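Side-chain contact in type IV secretion system protein VirB11 (Brucella suis, PDB 2GZA), which is a hexameric ATPase of the type IV secretion system, which could be required for establishing the bacterium's replication niche in the host: residues E27-W32 against V117-P122. Numbering follows the deposited sequence.
Sequences EPLRPW and VTIRKP
Leu29 reaches across to Ile119 with one methyl, its CD1 lying 4.0 Å from CD1 of the isoleucine, and the two branched chains cross at a slant. This is helix-on-sheet packing in the N-terminal part of VirB11: a 3-10 turn at 27-29 leading into the short helix 30-34 lies over one face of a six-stranded antiparallel sheet. Strand 116-120 is central in that sheet, paired through its backbone with strands 40-43 and 101-105. Both side chains are buried. In Ile119 the CG1 branch lies beside the backbone N (chi1 -63°), and the chain then runs extended, which carries CD1 toward Leu29 in the 3-10 turn. Leu29 also rests on Val43 and Val49, while Ile119 touches Ile102, so the methyl pair belongs to a wider apolar layer between the 3-10 turn and the sheet.

Where the strand gives way to loop, the contact turns polar. Lys121 NZ donates to the carbonyl O of Trp32, 2.9 Å away, approaching in the carbonyl plane with a C=O...N angle of 145°. The same nitrogen also bonds to the backbone O of Asp35, its strongest partner, and to that of Ile38, with a weak bond to Leu33 O. Together these gather the end of the helix and the chain that follows it around a single ammonium group; this cluster of carbonyl dipoles would be expected to favour its positive charge.

Trp32 meets the lysine through its backbone, and its indole leads away from strand 116-120 to pack on Val41, Val49 and Cys51 and against the ring of Tyr60. Pro31 CB sits over the rim of one indole face, 4.1 Å above the plane, while Pro28 O and Leu29 CA lie at the edge, in the ring plane.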
ATOM      1  N   GLU C  27      -5.985  39.423  38.446  1.00 37.42           N
ATOM      2  CA  GLU C  27      -5.509  40.570  39.231  1.00 37.33           C
ATOM      3  C   GLU C  27      -4.130  40.451  39.876  1.00 37.06           C
ATOM      4  O   GLU C  27      -3.363  41.411  39.839  1.00 37.02           O
ATOM      5  CB  GLU C  27      -6.537  40.950  40.306  1.00 37.53           C
ATOM      6  CG  GLU C  27      -7.258  42.273  40.049  1.00 38.25           C
ATOM      7  CD  GLU C  27      -6.438  43.491  40.450  1.00 39.07           C
ATOM      8  OE1 GLU C  27      -6.877  44.239  41.346  1.00 41.05           O
ATOM      9  OE2 GLU C  27      -5.354  43.709  39.883  1.00 39.15           O
ATOM     10  N   PRO C  28      -3.812  39.294  40.497  1.00 37.02           N
ATOM     11  CA  PRO C  28      -2.481  39.197  41.094  1.00 36.94           C
ATOM     12  C   PRO C  28      -1.339  39.133  40.083  1.00 37.00           C
ATOM     13  O   PRO C  28      -0.180  39.216  40.488  1.00 37.21           O
ATOM     14  CB  PRO C  28      -2.546  37.893  41.901  1.00 36.88           C
ATOM     15  CG  PRO C  28      -3.986  37.523  41.972  1.00 36.69           C
ATOM     16  CD  PRO C  28      -4.589  38.062  40.733  1.00 36.95           C
ATOM     17  N   LEU C  29      -1.665  38.999  38.797  1.00 36.87           N
ATOM     18  CA  LEU C  29      -0.672  38.957  37.716  1.00 36.73           C
ATOM     19  C   LEU C  29      -0.655  40.251  36.902  1.00 36.79           C
ATOM     20  O   LEU C  29       0.095  40.381  35.928  1.00 36.70           O
ATOM     21  CB  LEU C  29      -0.916  37.744  36.807  1.00 36.40           C
ATOM     22  CG  LEU C  29      -0.855  36.362  37.470  1.00 35.96           C
ATOM     23  CD1 LEU C  29      -1.198  35.253  36.489  1.00 35.24           C
ATOM     24  CD2 LEU C  29       0.505  36.111  38.120  1.00 35.41           C
ATOM     25  N   ARG C  30      -1.473  41.203  37.339  1.00 36.88           N
ATOM     26  CA  ARG C  30      -1.661  42.492  36.677  1.00 36.97           C
ATOM     27  C   ARG C  30      -0.357  43.242  36.379  1.00 36.74           C
ATOM     28  O   ARG C  30      -0.183  43.714  35.259  1.00 36.84           O
ATOM     29  CB  ARG C  30      -2.648  43.348  37.485  1.00 36.92           C
ATOM     30  CG  ARG C  30      -3.519  44.301  36.661  1.00 37.94           C
ATOM     31  CD  ARG C  30      -4.847  43.670  36.210  1.00 39.25           C
ATOM     32  NE  ARG C  30      -4.691  42.714  35.113  1.00 40.12           N
ATOM     33  CZ  ARG C  30      -4.457  43.049  33.848  1.00 40.47           C
ATOM     34  NH1 ARG C  30      -4.341  44.324  33.505  1.00 41.73           N
ATOM     35  NH2 ARG C  30      -4.328  42.111  32.920  1.00 40.53           N
ATOM     36  N   PRO C  31       0.562  43.340  37.363  1.00 36.74           N
ATOM     37  CA  PRO C  31       1.842  44.025  37.126  1.00 36.74           C
ATOM     38  C   PRO C  31       2.641  43.485  35.936  1.00 36.73           C
ATOM     39  O   PRO C  31       3.149  44.283  35.141  1.00 36.74           O
ATOM     40  CB  PRO C  31       2.600  43.803  38.438  1.00 36.60           C
ATOM     41  CG  PRO C  31       1.533  43.630  39.455  1.00 36.60           C
ATOM     42  CD  PRO C  31       0.457  42.866  38.756  1.00 36.68           C
ATOM     43  N   TRP C  32       2.727  42.158  35.818  1.00 36.52           N
ATOM     44  CA  TRP C  32       3.490  41.511  34.753  1.00 36.55           C
ATOM     45  C   TRP C  32       2.744  41.545  33.428  1.00 36.77           C
ATOM     46  O   TRP C  32       3.349  41.642  32.359  1.00 36.69           O
ATOM     47  CB  TRP C  32       3.811  40.063  35.135  1.00 36.18           C
ATOM     48  CG  TRP C  32       4.612  39.964  36.388  1.00 35.91           C
ATOM     49  CD1 TRP C  32       5.967  40.012  36.496  1.00 35.89           C
ATOM     50  CD2 TRP C  32       4.110  39.816  37.719  1.00 35.43           C
ATOM     51  NE1 TRP C  32       6.343  39.900  37.810  1.00 35.82           N
ATOM     52  CE2 TRP C  32       5.220  39.777  38.581  1.00 35.31           C
ATOM     53  CE3 TRP C  32       2.829  39.716  38.264  1.00 35.22           C
ATOM     54  CZ2 TRP C  32       5.091  39.635  39.958  1.00 35.26           C
ATOM     55  CZ3 TRP C  32       2.701  39.577  39.632  1.00 35.25           C
ATOM     56  CH2 TRP C  32       3.825  39.539  40.464  1.00 35.39           C
ATOM     57  N   VAL C 117       0.470  27.649  34.885  1.00 35.93           N
ATOM     58  CA  VAL C 117      -0.086  28.682  34.024  1.00 35.71           C
ATOM     59  C   VAL C 117       1.015  29.235  33.134  1.00 35.72           C
ATOM     60  O   VAL C 117       2.104  29.551  33.611  1.00 35.71           O
ATOM     61  CB  VAL C 117      -0.742  29.821  34.862  1.00 35.56           C
ATOM     62  CG1 VAL C 117      -0.951  31.089  34.042  1.00 35.34           C
ATOM     63  CG2 VAL C 117      -2.059  29.362  35.430  1.00 35.56           C
ATOM     64  N   THR C 118       0.738  29.329  31.843  1.00 35.76           N
ATOM     65  CA  THR C 118       1.647  30.015  30.937  1.00 35.80           C
ATOM     66  C   THR C 118       0.880  30.992  30.068  1.00 35.98           C
ATOM     67  O   THR C 118      -0.024  30.611  29.330  1.00 36.06           O
ATOM     68  CB  THR C 118       2.447  29.045  30.082  1.00 35.67           C
ATOM     69  OG1 THR C 118       3.129  28.124  30.938  1.00 34.49           O
ATOM     70  CG2 THR C 118       3.460  29.822  29.239  1.00 35.62           C
ATOM     71  N   ILE C 119       1.245  32.260  30.179  1.00 36.26           N
ATOM     72  CA  ILE C 119       0.582  33.315  29.438  1.00 36.55           C
ATOM     73  C   ILE C 119       1.530  33.895  28.402  1.00 37.06           C
ATOM     74  O   ILE C 119       2.552  34.496  28.737  1.00 37.11           O
ATOM     75  CB  ILE C 119       0.010  34.404  30.398  1.00 36.50           C
ATOM     76  CG1 ILE C 119      -1.059  33.791  31.309  1.00 35.89           C
ATOM     77  CG2 ILE C 119      -0.560  35.578  29.619  1.00 36.29           C
ATOM     78  CD1 ILE C 119      -1.396  34.607  32.541  1.00 35.74           C
ATOM     79  N   ARG C 120       1.184  33.669  27.146  1.00 37.57           N
ATOM     80  CA  ARG C 120       1.911  34.234  26.029  1.00 38.31           C
ATOM     81  C   ARG C 120       1.321  35.596  25.725  1.00 38.72           C
ATOM     82  O   ARG C 120       0.105  35.762  25.695  1.00 38.56           O
ATOM     83  CB  ARG C 120       1.818  33.317  24.808  1.00 38.22           C
ATOM     84  N   LYS C 121       2.175  36.570  25.482  1.00 39.64           N
ATOM     85  CA  LYS C 121       1.684  37.900  25.147  1.00 40.40           C
ATOM     86  C   LYS C 121       1.890  38.264  23.681  1.00 41.11           C
ATOM     87  O   LYS C 121       2.895  37.905  23.079  1.00 41.16           O
ATOM     88  CB  LYS C 121       2.312  38.943  26.070  1.00 40.24           C
ATOM     89  CG  LYS C 121       1.677  38.986  27.452  1.00 40.74           C
ATOM     90  CD  LYS C 121       2.546  39.721  28.460  1.00 41.40           C
ATOM     91  CE  LYS C 121       2.324  41.237  28.398  1.00 41.22           C
ATOM     92  NZ  LYS C 121       3.078  41.945  29.469  1.00 41.39           N
ATOM     93  N   PRO C 122       0.884  38.957  23.110  1.00 42.53           N
ATOM     94  CA  PRO C 122       0.907  39.519  21.754  1.00 43.51           C
ATOM     95  C   PRO C 122       1.855  40.726  21.601  1.00 44.58           C
ATOM     96  O   PRO C 122       2.189  41.403  22.573  1.00 44.63           O
ATOM     97  CB  PRO C 122      -0.541  39.930  21.498  1.00 43.58           C
ATOM     98  CG  PRO C 122      -1.160  40.041  22.843  1.00 43.29           C
ATOM     99  CD  PRO C 122      -0.479  38.992  23.672  1.00 42.56           C
TER